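Local coordinates for protein N-alpha-acetyltransferase 35, NatC auxiliary subunit (Saccharomyces cerevisiae, PDB 6YGA) that serves as the auxiliary subunit of the NatC N-terminal acetyltransferase, which acetylates the N-terminal Met of the L-A virus Gag protein, at residues Ser705-Val713 with Phe722-Lys730; Leu553-Ser564 with Thr609-Glu617. All blocks are in the same frame, centred on the assembly; numbering follows the deposited sequence.

Contact 1 (Ser705-Val713 with Phe722-Lys730); sequences SHEYKVELV and FPIQTLRIK
Lys709 N gives Arg728 O a nearly straight hydrogen bond of 2.8 Å, one rung of an antiparallel beta hairpin close to the C-terminus. Lys709 with Arg728, Glu711 with Thr726 and Val713 with Ile724 are hydrogen-bonded pairs, and between them Val710 faces Leu727 and Leu712 faces Gln725 in non-hydrogen-bonded pairs. At the open end Lys730 N adds a bond of 2.8 Å to Glu707 O. The same two residues form a salt bridge, Lys730 NZ lying 2.7 Å from Glu707 OE2 and 57° out of the carboxylate plane; a bend at chi3 (-52°) turns the lysine toward the glutamate, but this chain end is poorly ordered. Alternation gives the sheet two unlike faces. On one, Glu711 stands between two cations. Its OE1 meets the edge of the Arg728 guanidinium, the two planes 82° apart, in a salt bridge whose exact length is doubtful; its OE2 lies 3.6 Å from Lys709 NZ. Long extended chains suit Lys709 and Arg728, since they carry charge from the strand to the carboxylate. Beta-branched Val713 lays CG2 over a guanidinium face, 3.6 Å from Arg728 NH2, and also packs on Thr726. The other face is mostly aliphatic: Val710 CG2 lies 4.2 Å from Leu727 CD2, while Leu712 CD2 packs alongside both Pro723 CG and Gln725 CG, 3.9 Å from each. Through Val710, Leu727 and Gln725 this face meets Ile568, Leu567 and, in helix 511-564, Glu555 and Phe559; Ile724, from the charged face, meets helix 668-701. The chemistry thus implies a hairpin held to the helices from both faces, with its charged groups gathered where one face is exposed.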
loop_
_atom_site.group_PDB
_atom_site.type_symbol
_atom_site.label_atom_id
_atom_site.label_comp_id
_atom_site.label_asym_id
_atom_site.label_seq_id
_atom_site.Cartn_x
_atom_site.Cartn_y
_atom_site.Cartn_z
ATOM N N SER B 705 -38.841 18.452 -11.041
ATOM C CA SER B 705 -37.942 17.341 -11.303
ATOM C C SER B 705 -37.035 17.087 -10.106
ATOM O O SER B 705 -36.751 17.984 -9.308
ATOM C CB SER B 705 -37.104 17.625 -12.546
ATOM O OG SER B 705 -37.937 17.864 -13.668
ATOM N N HIS B 706 -36.588 15.841 -9.982
ATOM C CA HIS B 706 -35.655 15.484 -8.926
ATOM C C HIS B 706 -34.265 16.038 -9.218
ATOM O O HIS B 706 -33.914 16.358 -10.356
ATOM C CB HIS B 706 -35.570 13.967 -8.764
ATOM C CG HIS B 706 -36.677 13.385 -7.947
ATOM N ND1 HIS B 706 -37.852 12.930 -8.502
ATOM C CD2 HIS B 706 -36.790 13.192 -6.612
ATOM C CE1 HIS B 706 -38.641 12.476 -7.544
ATOM N NE2 HIS B 706 -38.019 12.622 -6.388
ATOM N N GLU B 707 -33.469 16.140 -8.160
ATOM C CA GLU B 707 -32.082 16.575 -8.247
ATOM C C GLU B 707 -31.193 15.343 -8.132
ATOM O O GLU B 707 -31.175 14.686 -7.085
ATOM C CB GLU B 707 -31.762 17.583 -7.145
ATOM C CG GLU B 707 -30.820 18.698 -7.562
ATOM C CD GLU B 707 -30.482 19.635 -6.417
ATOM O OE1 GLU B 707 -31.218 19.640 -5.407
ATOM O OE2 GLU B 707 -29.473 20.363 -6.524
ATOM N N TYR B 708 -30.465 15.030 -9.202
ATOM C CA TYR B 708 -29.649 13.827 -9.276
ATOM C C TYR B 708 -28.165 14.164 -9.238
ATOM O O TYR B 708 -27.740 15.245 -9.653
ATOM C CB TYR B 708 -29.938 13.035 -10.555
ATOM C CG TYR B 708 -31.346 12.500 -10.661
ATOM C CD1 TYR B 708 -31.719 11.339 -9.997
ATOM C CD2 TYR B 708 -32.299 13.150 -11.436
ATOM C CE1 TYR B 708 -33.002 10.845 -10.094
ATOM C CE2 TYR B 708 -33.585 12.664 -11.538
ATOM C CZ TYR B 708 -33.930 11.512 -10.867
ATOM O OH TYR B 708 -35.212 11.029 -10.971
ATOM N N LYS B 709 -27.380 13.212 -8.743
ATOM C CA LYS B 709 -25.930 13.240 -8.838
ATOM C C LYS B 709 -25.467 11.936 -9.471
ATOM O O LYS B 709 -26.154 10.913 -9.395
ATOM C CB LYS B 709 -25.274 13.428 -7.463
ATOM C CG LYS B 709 -25.556 12.302 -6.482
ATOM C CD LYS B 709 -24.981 12.607 -5.105
ATOM C CE LYS B 709 -25.311 11.505 -4.114
ATOM N NZ LYS B 709 -24.811 11.818 -2.747
ATOM N N VAL B 710 -24.307 11.978 -10.117
ATOM C CA VAL B 710 -23.735 10.806 -10.765
ATOM C C VAL B 710 -22.644 10.244 -9.868
ATOM O O VAL B 710 -21.808 10.994 -9.348
ATOM C CB VAL B 710 -23.186 11.146 -12.161
ATOM C CG1 VAL B 710 -22.723 9.884 -12.869
ATOM C CG2 VAL B 710 -24.242 11.869 -12.984
ATOM N N GLU B 711 -22.658 8.930 -9.672
ATOM C CA GLU B 711 -21.642 8.248 -8.886
ATOM C C GLU B 711 -21.075 7.093 -9.693
ATOM O O GLU B 711 -21.799 6.435 -10.445
ATOM C CB GLU B 711 -22.207 7.726 -7.557
ATOM C CG GLU B 711 -22.691 8.799 -6.596
ATOM C CD GLU B 711 -23.122 8.218 -5.262
ATOM O OE1 GLU B 711 -23.279 6.985 -5.177
ATOM O OE2 GLU B 711 -23.298 8.988 -4.294
ATOM N N LEU B 712 -19.776 6.854 -9.536
ATOM C CA LEU B 712 -19.107 5.728 -10.185
ATOM C C LEU B 712 -19.264 4.517 -9.277
ATOM O O LEU B 712 -18.566 4.387 -8.269
ATOM C CB LEU B 712 -17.642 6.050 -10.447
ATOM C CG LEU B 712 -17.383 7.180 -11.441
ATOM C CD1 LEU B 712 -15.922 7.593 -11.403
ATOM C CD2 LEU B 712 -17.778 6.747 -12.842
ATOM N N VAL B 713 -20.182 3.624 -9.634
ATOM C CA VAL B 713 -20.551 2.489 -8.794
ATOM C C VAL B 713 -19.810 1.245 -9.265
ATOM O O VAL B 713 -19.779 0.946 -10.464
ATOM C CB VAL B 713 -22.072 2.261 -8.809
ATOM C CG1 VAL B 713 -22.428 0.968 -8.099
ATOM C CG2 VAL B 713 -22.783 3.439 -8.158
ATOM N N PHE B 722 -14.194 -0.551 -15.221
ATOM C CA PHE B 722 -15.260 0.154 -15.931
ATOM C C PHE B 722 -16.456 0.263 -14.993
ATOM O O PHE B 722 -17.400 -0.534 -15.075
ATOM C CB PHE B 722 -15.638 -0.571 -17.224
ATOM C CG PHE B 722 -14.466 -0.887 -18.112
ATOM C CD1 PHE B 722 -13.802 -2.098 -17.997
ATOM C CD2 PHE B 722 -14.030 0.021 -19.067
ATOM C CE1 PHE B 722 -12.722 -2.399 -18.812
ATOM C CE2 PHE B 722 -12.953 -0.275 -19.888
ATOM C CZ PHE B 722 -12.297 -1.487 -19.758
ATOM N N PRO B 723 -16.446 1.231 -14.077
ATOM C CA PRO B 723 -17.576 1.378 -13.156
ATOM C C PRO B 723 -18.833 1.828 -13.883
ATOM O O PRO B 723 -18.795 2.322 -15.011
ATOM C CB PRO B 723 -17.096 2.446 -12.166
ATOM C CG PRO B 723 -16.085 3.226 -12.925
ATOM C CD PRO B 723 -15.402 2.242 -13.835
ATOM N N ILE B 724 -19.965 1.649 -13.212
ATOM C CA ILE B 724 -21.265 2.006 -13.765
ATOM C C ILE B 724 -21.595 3.432 -13.343
ATOM O O ILE B 724 -21.654 3.736 -12.146
ATOM C CB ILE B 724 -22.353 1.027 -13.297
ATOM C CG1 ILE B 724 -21.913 -0.422 -13.525
ATOM C CG2 ILE B 724 -23.665 1.307 -14.011
ATOM C CD1 ILE B 724 -21.730 -0.791 -14.973
ATOM N N GLN B 725 -21.812 4.308 -14.321
ATOM C CA GLN B 725 -22.172 5.700 -14.052
ATOM C C GLN B 725 -23.648 5.740 -13.673
ATOM O O GLN B 725 -24.525 5.674 -14.537
ATOM C CB GLN B 725 -21.871 6.575 -15.263
ATOM C CG GLN B 725 -20.405 6.553 -15.683
ATOM C CD GLN B 725 -20.124 7.395 -16.915
ATOM O OE1 GLN B 725 -20.356 8.604 -16.925
ATOM N NE2 GLN B 725 -19.617 6.754 -17.962
ATOM N N THR B 726 -23.921 5.861 -12.373
ATOM C CA THR B 726 -25.245 5.643 -11.809
ATOM C C THR B 726 -25.863 6.950 -11.329
ATOM O O THR B 726 -25.199 7.765 -10.682
ATOM C CB THR B 726 -25.168 4.650 -10.642
ATOM O OG1 THR B 726 -24.429 3.493 -11.054
ATOM C CG2 THR B 726 -26.560 4.227 -10.189
ATOM N N LEU B 727 -27.140 7.145 -11.656
ATOM C CA LEU B 727 -27.908 8.258 -11.118
ATOM C C LEU B 727 -28.287 7.963 -9.678
ATOM O O LEU B 727 -28.549 6.815 -9.321
ATOM C CB LEU B 727 -29.177 8.489 -11.937
ATOM C CG LEU B 727 -28.975 9.145 -13.296
ATOM C CD1 LEU B 727 -30.304 9.391 -13.979
ATOM C CD2 LEU B 727 -28.213 10.436 -13.105
ATOM N N ARG B 728 -28.320 9.005 -8.853
ATOM C CA ARG B 728 -28.771 8.857 -7.478
ATOM C C ARG B 728 -29.377 10.173 -7.018
ATOM O O ARG B 728 -28.845 11.247 -7.312
ATOM C CB ARG B 728 -27.631 8.419 -6.550
ATOM C CG ARG B 728 -27.661 6.925 -6.250
ATOM C CD ARG B 728 -26.370 6.409 -5.644
ATOM N NE ARG B 728 -26.276 4.958 -5.788
ATOM C CZ ARG B 728 -25.229 4.229 -5.411
ATOM N NH1 ARG B 728 -24.173 4.811 -4.858
ATOM N NH2 ARG B 728 -25.240 2.915 -5.590
ATOM N N ILE B 729 -30.507 10.079 -6.316
ATOM C CA ILE B 729 -31.190 11.270 -5.831
ATOM C C ILE B 729 -30.345 11.940 -4.758
ATOM O O ILE B 729 -29.787 11.276 -3.872
ATOM C CB ILE B 729 -32.588 10.906 -5.302
ATOM C CG1 ILE B 729 -33.464 10.367 -6.436
ATOM C CG2 ILE B 729 -33.243 12.109 -4.637
ATOM C CD1 ILE B 729 -34.900 10.125 -6.036
ATOM N N LYS B 730 -30.244 13.262 -4.833
ATOM C CA LYS B 730 -29.441 14.032 -3.891
ATOM C C LYS B 730 -30.109 14.099 -2.518
ATOM O O LYS B 730 -29.442 14.015 -1.486
ATOM C CB LYS B 730 -29.204 15.442 -4.433
ATOM C CG LYS B 730 -27.968 16.135 -3.888
ATOM C CD LYS B 730 -27.737 17.451 -4.612
ATOM C CE LYS B 730 -27.745 17.246 -6.121
ATOM N NZ LYS B 730 -27.550 18.516 -6.873
#

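Contact 2 (Leu553-Ser564 with Thr609-Glu617); sequences LIEVFQFAILKS and TLKDFVIEE
Leu610 starts the contact by splitting its two methyls between neighbours on helix 553-564. CD1 comes up to the edge of the Phe559 ring, 4.2 Å from Phe559 CD1, and CD2 lies along the end of the extended Lys563 chain, 3.6 Å from Lys563 NZ and close to its CD. The lysine amine also has a long, weak ion pair with Asp569. One turn on, Phe613 fills the centre. With CG anti to its carbonyl carbon (chi1 -83°), the ring enters a hole formed by Leu553, Val556, Phe557 and Ala560, spaced i, i+3, i+4 and i+7: a knob-into-hole fit between the end of the long helix 511-564 and helix 603-613, in the part of the chain assigned to a TPR-like family. The short axes cross at -72°, and the small Ala560 suits the closeness of the backbones, its CB only 3.6 Å from Phe613 CB. Val556 CG1 sits over the middle of the Phe613 ring in a CH-pi contact, 3.8 Å from the centroid. Phe613 also turns its edge to the face of Phe557 in a T-shaped stack, planes at 84°, with Phe613 CE1 3.6 Å from Phe557 CZ. Val614, the first residue to leave helical geometry, rests CG2 on Lys563 CD and CG1 near Ser564 OG. Ile615 brings the polar link: its N gives a hydrogen bond of 2.9 Å to Ser564 OG. That hydroxyl in turn donates to Ala560 O at 2.7 Å, a carbonyl that Ser564 N reaches from the opposite face of its plane. Beyond the serine, the Ile615 side chain packs on Phe622 and Lys625 of helix 619-653.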
loop_
_atom_site.group_PDB
_atom_site.type_symbol
_atom_site.label_atom_id
_atom_site.label_comp_id
_atom_site.label_asym_id
_atom_site.label_seq_id
_atom_site.Cartn_x
_atom_site.Cartn_y
_atom_site.Cartn_z
ATOM N N LEU B 553 -15.643 3.391 -25.140
ATOM C CA LEU B 553 -16.591 4.147 -25.950
ATOM C C LEU B 553 -17.981 4.102 -25.335
ATOM O O LEU B 553 -18.679 5.120 -25.270
ATOM C CB LEU B 553 -16.611 3.602 -27.378
ATOM C CG LEU B 553 -17.306 4.452 -28.443
ATOM C CD1 LEU B 553 -16.825 5.891 -28.362
ATOM C CD2 LEU B 553 -17.042 3.881 -29.832
ATOM N N ILE B 554 -18.400 2.922 -24.873
ATOM C CA ILE B 554 -19.693 2.794 -24.210
ATOM C C ILE B 554 -19.775 3.739 -23.019
ATOM O O ILE B 554 -20.798 4.395 -22.796
ATOM C CB ILE B 554 -19.932 1.331 -23.802
ATOM C CG1 ILE B 554 -20.246 0.495 -25.044
ATOM C CG2 ILE B 554 -21.041 1.228 -22.760
ATOM C CD1 ILE B 554 -20.214 -0.987 -24.805
ATOM N N GLU B 555 -18.687 3.844 -22.252
ATOM C CA GLU B 555 -18.661 4.775 -21.128
ATOM C C GLU B 555 -18.735 6.223 -21.602
ATOM O O GLU B 555 -19.436 7.044 -20.998
ATOM C CB GLU B 555 -17.401 4.541 -20.297
ATOM C CG GLU B 555 -17.328 3.165 -19.640
ATOM C CD GLU B 555 -18.038 3.110 -18.296
ATOM O OE1 GLU B 555 -18.993 3.887 -18.078
ATOM O OE2 GLU B 555 -17.631 2.290 -17.450
ATOM N N VAL B 556 -18.025 6.553 -22.685
ATOM C CA VAL B 556 -18.043 7.916 -23.213
ATOM C C VAL B 556 -19.449 8.295 -23.673
ATOM O O VAL B 556 -19.944 9.388 -23.376
ATOM C CB VAL B 556 -17.010 8.067 -24.346
ATOM C CG1 VAL B 556 -17.202 9.382 -25.090
ATOM C CG2 VAL B 556 -15.594 7.980 -23.786
ATOM N N PHE B 557 -20.118 7.394 -24.397
ATOM C CA PHE B 557 -21.496 7.657 -24.806
ATOM C C PHE B 557 -22.408 7.848 -23.598
ATOM O O PHE B 557 -23.255 8.748 -23.586
ATOM C CB PHE B 557 -22.017 6.522 -25.688
ATOM C CG PHE B 557 -21.756 6.722 -27.152
ATOM C CD1 PHE B 557 -22.460 7.674 -27.870
ATOM C CD2 PHE B 557 -20.817 5.949 -27.813
ATOM C CE1 PHE B 557 -22.227 7.858 -29.221
ATOM C CE2 PHE B 557 -20.580 6.127 -29.163
ATOM C CZ PHE B 557 -21.286 7.083 -29.867
ATOM N N GLN B 558 -22.250 7.006 -22.574
ATOM C CA GLN B 558 -23.063 7.133 -21.369
ATOM C C GLN B 558 -22.872 8.500 -20.723
ATOM O O GLN B 558 -23.843 9.150 -20.318
ATOM C CB GLN B 558 -22.707 6.019 -20.386
ATOM C CG GLN B 558 -23.571 5.990 -19.143
ATOM C CD GLN B 558 -25.006 5.618 -19.450
ATOM O OE1 GLN B 558 -25.370 4.443 -19.429
ATOM N NE2 GLN B 558 -25.830 6.621 -19.738
ATOM N N PHE B 559 -21.619 8.949 -20.619
ATOM C CA PHE B 559 -21.341 10.268 -20.060
ATOM C C PHE B 559 -22.002 11.362 -20.889
ATOM O O PHE B 559 -22.607 12.290 -20.342
ATOM C CB PHE B 559 -19.827 10.487 -19.981
ATOM C CG PHE B 559 -19.420 11.764 -19.289
ATOM C CD1 PHE B 559 -19.385 12.965 -19.981
ATOM C CD2 PHE B 559 -19.048 11.757 -17.952
ATOM C CE1 PHE B 559 -19.000 14.135 -19.352
ATOM C CE2 PHE B 559 -18.659 12.923 -17.318
ATOM C CZ PHE B 559 -18.637 14.115 -18.019
ATOM N N ALA B 560 -21.898 11.261 -22.220
ATOM C CA ALA B 560 -22.444 12.289 -23.104
ATOM C C ALA B 560 -23.964 12.360 -23.020
ATOM O O ALA B 560 -24.547 13.444 -23.153
ATOM C CB ALA B 560 -21.999 12.022 -24.541
ATOM N N ILE B 561 -24.621 11.219 -22.801
ATOM C CA ILE B 561 -26.062 11.222 -22.568
ATOM C C ILE B 561 -26.385 11.943 -21.266
ATOM O O ILE B 561 -27.310 12.761 -21.206
ATOM C CB ILE B 561 -26.603 9.779 -22.582
ATOM C CG1 ILE B 561 -26.553 9.202 -24.001
ATOM C CG2 ILE B 561 -28.018 9.723 -22.019
ATOM C CD1 ILE B 561 -26.830 7.715 -24.070
ATOM N N LEU B 562 -25.618 11.670 -20.208
ATOM C CA LEU B 562 -25.854 12.341 -18.933
ATOM C C LEU B 562 -25.662 13.848 -19.060
ATOM O O LEU B 562 -26.461 14.633 -18.536
ATOM C CB LEU B 562 -24.936 11.768 -17.852
ATOM C CG LEU B 562 -25.229 10.321 -17.451
ATOM C CD1 LEU B 562 -24.125 9.755 -16.575
ATOM C CD2 LEU B 562 -26.573 10.231 -16.747
ATOM N N LYS B 563 -24.607 14.277 -19.761
ATOM C CA LYS B 563 -24.398 15.711 -19.936
ATOM C C LYS B 563 -25.459 16.329 -20.839
ATOM O O LYS B 563 -25.852 17.483 -20.628
ATOM C CB LYS B 563 -22.999 15.995 -20.485
ATOM C CG LYS B 563 -22.777 17.474 -20.739
ATOM C CD LYS B 563 -21.349 17.828 -21.088
ATOM C CE LYS B 563 -21.218 19.338 -21.255
ATOM N NZ LYS B 563 -19.892 19.749 -21.783
ATOM N N SER B 564 -25.950 15.582 -21.832
ATOM C CA SER B 564 -27.009 16.111 -22.687
ATOM C C SER B 564 -28.257 16.462 -21.886
ATOM O O SER B 564 -28.979 17.398 -22.244
ATOM C CB SER B 564 -27.359 15.111 -23.787
ATOM O OG SER B 564 -26.245 14.852 -24.622
ATOM N N THR B 609 -13.995 17.105 -28.714
ATOM C CA THR B 609 -14.495 15.740 -28.851
ATOM C C THR B 609 -15.788 15.544 -28.071
ATOM O O THR B 609 -16.731 14.916 -28.566
ATOM C CB THR B 609 -13.430 14.747 -28.385
ATOM O OG1 THR B 609 -12.261 14.880 -29.204
ATOM C CG2 THR B 609 -13.948 13.327 -28.484
ATOM N N LEU B 610 -15.857 16.090 -26.854
ATOM C CA LEU B 610 -17.072 15.969 -26.055
ATOM C C LEU B 610 -18.243 16.696 -26.709
ATOM O O LEU B 610 -19.386 16.227 -26.646
ATOM C CB LEU B 610 -16.824 16.500 -24.642
ATOM C CG LEU B 610 -18.013 16.480 -23.678
ATOM C CD1 LEU B 610 -18.572 15.073 -23.556
ATOM C CD2 LEU B 610 -17.619 17.023 -22.313
ATOM N N LYS B 611 -17.979 17.839 -27.350
ATOM C CA LYS B 611 -19.053 18.594 -27.989
ATOM C C LYS B 611 -19.700 17.804 -29.121
ATOM O O LYS B 611 -20.905 17.937 -29.361
ATOM C CB LYS B 611 -18.523 19.930 -28.510
ATOM C CG LYS B 611 -19.620 20.920 -28.883
ATOM C CD LYS B 611 -19.058 22.274 -29.287
ATOM C CE LYS B 611 -18.597 22.277 -30.733
ATOM N NZ LYS B 611 -19.745 22.161 -31.677
ATOM N N ASP B 612 -18.924 16.971 -29.818
ATOM C CA ASP B 612 -19.487 16.159 -30.891
ATOM C C ASP B 612 -20.335 15.017 -30.348
ATOM O O ASP B 612 -21.273 14.572 -31.020
ATOM C CB ASP B 612 -18.369 15.610 -31.776
ATOM C CG ASP B 612 -17.486 16.704 -32.343
ATOM O OD1 ASP B 612 -18.016 17.792 -32.656
ATOM O OD2 ASP B 612 -16.266 16.480 -32.476
ATOM N N PHE B 613 -20.016 14.525 -29.149
ATOM C CA PHE B 613 -20.814 13.469 -28.532
ATOM C C PHE B 613 -22.099 14.014 -27.918
ATOM O O PHE B 613 -23.146 13.360 -27.984
ATOM C CB PHE B 613 -19.997 12.748 -27.458
ATOM C CG PHE B 613 -19.093 11.676 -27.989
ATOM C CD1 PHE B 613 -19.594 10.423 -28.299
ATOM C CD2 PHE B 613 -17.737 11.910 -28.148
ATOM C CE1 PHE B 613 -18.763 9.429 -28.776
ATOM C CE2 PHE B 613 -16.899 10.920 -28.621
ATOM C CZ PHE B 613 -17.411 9.679 -28.937
ATOM N N VAL B 614 -22.039 15.204 -27.317
ATOM C CA VAL B 614 -23.177 15.743 -26.580
ATOM C C VAL B 614 -24.276 16.165 -27.547
ATOM O O VAL B 614 -24.015 16.767 -28.596
ATOM C CB VAL B 614 -22.728 16.918 -25.694
ATOM C CG1 VAL B 614 -23.927 17.669 -25.140
ATOM C CG2 VAL B 614 -21.851 16.418 -24.559
ATOM N N ILE B 615 -25.518 15.843 -27.197
ATOM C CA ILE B 615 -26.680 16.200 -28.004
ATOM C C ILE B 615 -27.172 17.565 -27.537
ATOM O O ILE B 615 -27.742 17.688 -26.451
ATOM C CB ILE B 615 -27.786 15.144 -27.889
ATOM C CG1 ILE B 615 -27.202 13.743 -28.062
ATOM C CG2 ILE B 615 -28.869 15.391 -28.924
ATOM C CD1 ILE B 615 -28.160 12.642 -27.685
ATOM N N GLU B 616 -26.949 18.593 -28.353
ATOM C CA GLU B 616 -27.406 19.935 -28.019
ATOM C C GLU B 616 -28.768 20.258 -28.616
ATOM O O GLU B 616 -29.318 21.327 -28.328
ATOM C CB GLU B 616 -26.381 20.980 -28.482
ATOM C CG GLU B 616 -26.169 22.117 -27.488
ATOM C CD GLU B 616 -25.495 21.658 -26.206
ATOM O OE1 GLU B 616 -24.313 21.258 -26.259
ATOM O OE2 GLU B 616 -26.151 21.688 -25.142
ATOM N N GLU B 617 -29.326 19.362 -29.425
ATOM C CA GLU B 617 -30.640 19.578 -30.002
ATOM C C GLU B 617 -31.718 19.428 -28.931
ATOM O O GLU B 617 -31.456 19.048 -27.786
ATOM C CB GLU B 617 -30.890 18.604 -31.153
ATOM C CG GLU B 617 -30.133 18.926 -32.439
ATOM C CD GLU B 617 -28.648 18.612 -32.360
ATOM O OE1 GLU B 617 -28.233 17.878 -31.439
ATOM O OE2 GLU B 617 -27.894 19.101 -33.226
#

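How the contacts relate
Helix 511-564 ties the two contacts together, and their centres lie 16 Å apart. It supplies one half of contact 2, and the hairpin of contact 1 packs against it. Glu555 and Phe559 are among the residues that join them: Glu555 OE1 probably accepts a hydrogen bond from Gln725 NE2 at 2.9 Å, and Phe559 touches both Leu610 and Gln725. Contact 2, partly buried between helices, relies on aromatic and aliphatic interlocking with a single serine-mediated hydrogen bond. Contact 1 is a surface contact of strands in a largely helical chain, held by regular backbone bonds, with charged pairs along one face and at its open end. Contact 2 closes along the chain before contact 1 opens.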